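Local coordinates for protein carboxylesterase (Uncultured bacterium, PDB 5GMX) that hydrolyses carboxylic esters as a family VIII carboxylesterase with a beta-lactamase-like fold, and also shows hydrolytic activity toward oxyimino cephalosporins, at residues L117-G122 with N158-V163. Residues are numbered along the deposited sequence; the frame is centred on the assembly and turned at random.
With PMS (phenylmethanesulfonic acid), chain C.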
loop_
_atom_site.group_PDB
_atom_site.type_symbol
_atom_site.label_atom_id
_atom_site.label_comp_id
_atom_site.label_asym_id
_atom_site.label_seq_id
_atom_site.Cartn_x
_atom_site.Cartn_y
_atom_site.Cartn_z
ATOM N N LEU A 117 13.838 0.652 -3.182
ATOM C CA LEU A 117 12.461 0.152 -3.172
ATOM C C LEU A 117 12.284 -1.149 -2.405
ATOM O O LEU A 117 11.153 -1.518 -2.101
ATOM C CB LEU A 117 11.960 -0.052 -4.599
ATOM C CG LEU A 117 11.602 1.230 -5.329
ATOM C CD1 LEU A 117 11.319 0.909 -6.779
ATOM C CD2 LEU A 117 10.375 1.813 -4.668
ATOM N N SER A 118 13.390 -1.832 -2.092
ATOM C CA SER A 118 13.329 -3.074 -1.320
ATOM C C SER A 118 13.834 -2.894 0.108
ATOM O O SER A 118 14.208 -3.870 0.765
ATOM C CB SER A 118 14.118 -4.193 -2.010
ATOM O OG SER A 118 15.454 -3.804 -2.284
ATOM N N HIS A 119 13.812 -1.650 0.586
ATOM C CA HIS A 119 14.128 -1.321 1.977
ATOM C C HIS A 119 15.567 -1.691 2.320
ATOM O O HIS A 119 15.864 -2.057 3.450
ATOM C CB HIS A 119 13.154 -2.018 2.940
ATOM C CG HIS A 119 11.718 -1.742 2.630
ATOM N ND1 HIS A 119 11.035 -0.673 3.166
ATOM C CD2 HIS A 119 10.848 -2.371 1.806
ATOM C CE1 HIS A 119 9.800 -0.662 2.699
ATOM N NE2 HIS A 119 9.661 -1.684 1.872
ATOM N N GLN A 120 16.455 -1.583 1.337
ATOM C CA GLN A 120 17.869 -1.886 1.549
ATOM C C GLN A 120 18.779 -0.657 1.526
ATOM O O GLN A 120 19.993 -0.801 1.481
ATOM C CB GLN A 120 18.358 -2.863 0.491
ATOM C CG GLN A 120 17.602 -4.161 0.444
ATOM C CD GLN A 120 18.261 -5.150 -0.485
ATOM O OE1 GLN A 120 19.145 -5.901 -0.073
ATOM N NE2 GLN A 120 17.857 -5.140 -1.752
ATOM N N ALA A 121 18.204 0.544 1.517
ATOM C CA ALA A 121 19.016 1.760 1.521
ATOM C C ALA A 121 19.487 2.117 2.929
ATOM O O ALA A 121 20.400 2.917 3.095
ATOM C CB ALA A 121 18.247 2.928 0.914
ATOM N N GLY A 122 18.838 1.551 3.942
ATOM C CA GLY A 122 19.269 1.755 5.312
ATOM C C GLY A 122 18.847 3.065 5.949
ATOM O O GLY A 122 19.405 3.467 6.963
ATOM N N ASN A 158 17.897 -5.596 4.936
ATOM C CA ASN A 158 16.668 -4.850 4.716
ATOM C C ASN A 158 16.073 -4.443 6.053
ATOM O O ASN A 158 16.116 -5.202 7.023
ATOM C CB ASN A 158 15.660 -5.655 3.882
ATOM C CG ASN A 158 15.623 -7.127 4.256
ATOM O OD1 ASN A 158 16.467 -7.908 3.814
ATOM N ND2 ASN A 158 14.630 -7.517 5.051
ATOM N N GLY A 159 15.587 -3.211 6.112
ATOM C CA GLY A 159 14.947 -2.683 7.298
ATOM C C GLY A 159 13.760 -1.860 6.835
ATOM O O GLY A 159 13.926 -0.801 6.240
ATOM N N TYR A 160 12.562 -2.354 7.118
ATOM C CA TYR A 160 11.315 -1.720 6.687
ATOM C C TYR A 160 11.295 -0.205 6.899
ATOM O O TYR A 160 11.381 0.276 8.024
ATOM C CB TYR A 160 10.153 -2.367 7.434
ATOM C CG TYR A 160 8.761 -2.009 6.964
ATOM C CD1 TYR A 160 8.404 -2.113 5.630
ATOM C CD2 TYR A 160 7.788 -1.628 7.875
ATOM C CE1 TYR A 160 7.117 -1.815 5.211
ATOM C CE2 TYR A 160 6.496 -1.334 7.468
ATOM C CZ TYR A 160 6.168 -1.435 6.139
ATOM O OH TYR A 160 4.888 -1.143 5.747
ATOM N N HIS A 161 11.212 0.538 5.800
ATOM C CA HIS A 161 11.108 1.991 5.848
ATOM C C HIS A 161 9.648 2.343 6.149
ATOM O O HIS A 161 8.893 2.782 5.280
ATOM C CB HIS A 161 11.612 2.605 4.528
ATOM C CG HIS A 161 13.091 2.451 4.328
ATOM N ND1 HIS A 161 13.759 1.277 4.599
ATOM C CD2 HIS A 161 14.033 3.326 3.898
ATOM C CE1 HIS A 161 15.050 1.435 4.351
ATOM N NE2 HIS A 161 15.242 2.668 3.926
ATOM N N ALA A 162 9.272 2.119 7.406
ATOM C CA ALA A 162 7.877 2.033 7.843
ATOM C C ALA A 162 6.988 3.219 7.477
ATOM O O ALA A 162 5.807 3.042 7.173
ATOM C CB ALA A 162 7.835 1.824 9.343
ATOM N N VAL A 163 7.536 4.426 7.538
ATOM C CA VAL A 163 6.732 5.609 7.259
ATOM C C VAL A 163 7.274 6.364 6.049
ATOM O O VAL A 163 6.506 6.860 5.226
ATOM C CB VAL A 163 6.665 6.555 8.479
ATOM C CG1 VAL A 163 5.836 7.799 8.149
ATOM C CG2 VAL A 163 6.082 5.824 9.695
HETATM C C PMS C . 2.647 1.733 8.474
HETATM S S PMS C . 2.165 0.135 7.858
HETATM C C1 PMS C . 3.061 1.691 9.935
HETATM C C2 PMS C . 2.127 1.932 10.934
HETATM C C3 PMS C . 2.506 1.897 12.269
HETATM C C4 PMS C . 3.822 1.626 12.611
HETATM C C5 PMS C . 4.758 1.387 11.616
HETATM C C6 PMS C . 4.378 1.423 10.283
HETATM O O2S PMS C . 2.876 -1.028 8.514
HETATM O O1S PMS C . 0.728 -0.174 8.209
#
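His119 accepts two backbone N-H groups from residues 158-163. Its ND1 takes the N-H of His161 at 2.9 Å, in a nearly straight bond (173° at the hydrogen). The donor is tilted from the imidazole plane. The carbonyl O of His119 takes the N-H of Gly159, also at 2.9 Å, in the carbonyl plane. The same O receives a CA-H contact from Asn158. With ND1 acting as acceptor, the neutral ring would carry its proton on NE2. CG of His119 is anti to its own carbonyl carbon (chi1 -54°), which carries the ring past His161 and alongside Tyr160. CD1 of Tyr160 lies over one face of the His119 ring, 3.6 Å from CE1, with the ring planes at 43°. Tyr160 lines the phenylmethanesulfonic acid pocket of this beta-lactamase-like fold, and its place beside Ser71 and Lys74 is consistent with an SxxK-type active site. Its OH bonds Lys74 NZ and weakly Ser71 OG, and it lies 3.4 Å from O2S of the ligand. Its backbone N is held by Asp311, which also takes ND2 of Asn158. His161 centres an inverse gamma turn, and its ND1 donates back to Gly159 O at 2.7 Å, a bent bond. NE2 of His161 approaches Gly122 N at the ring edge, 3.8 Å away. CG of Gln120 lies near CB of Asn158, and further along this side chain NE2 donates to Ser118 OG at 2.8 Å; that hydroxyl also bonds Ala114 O.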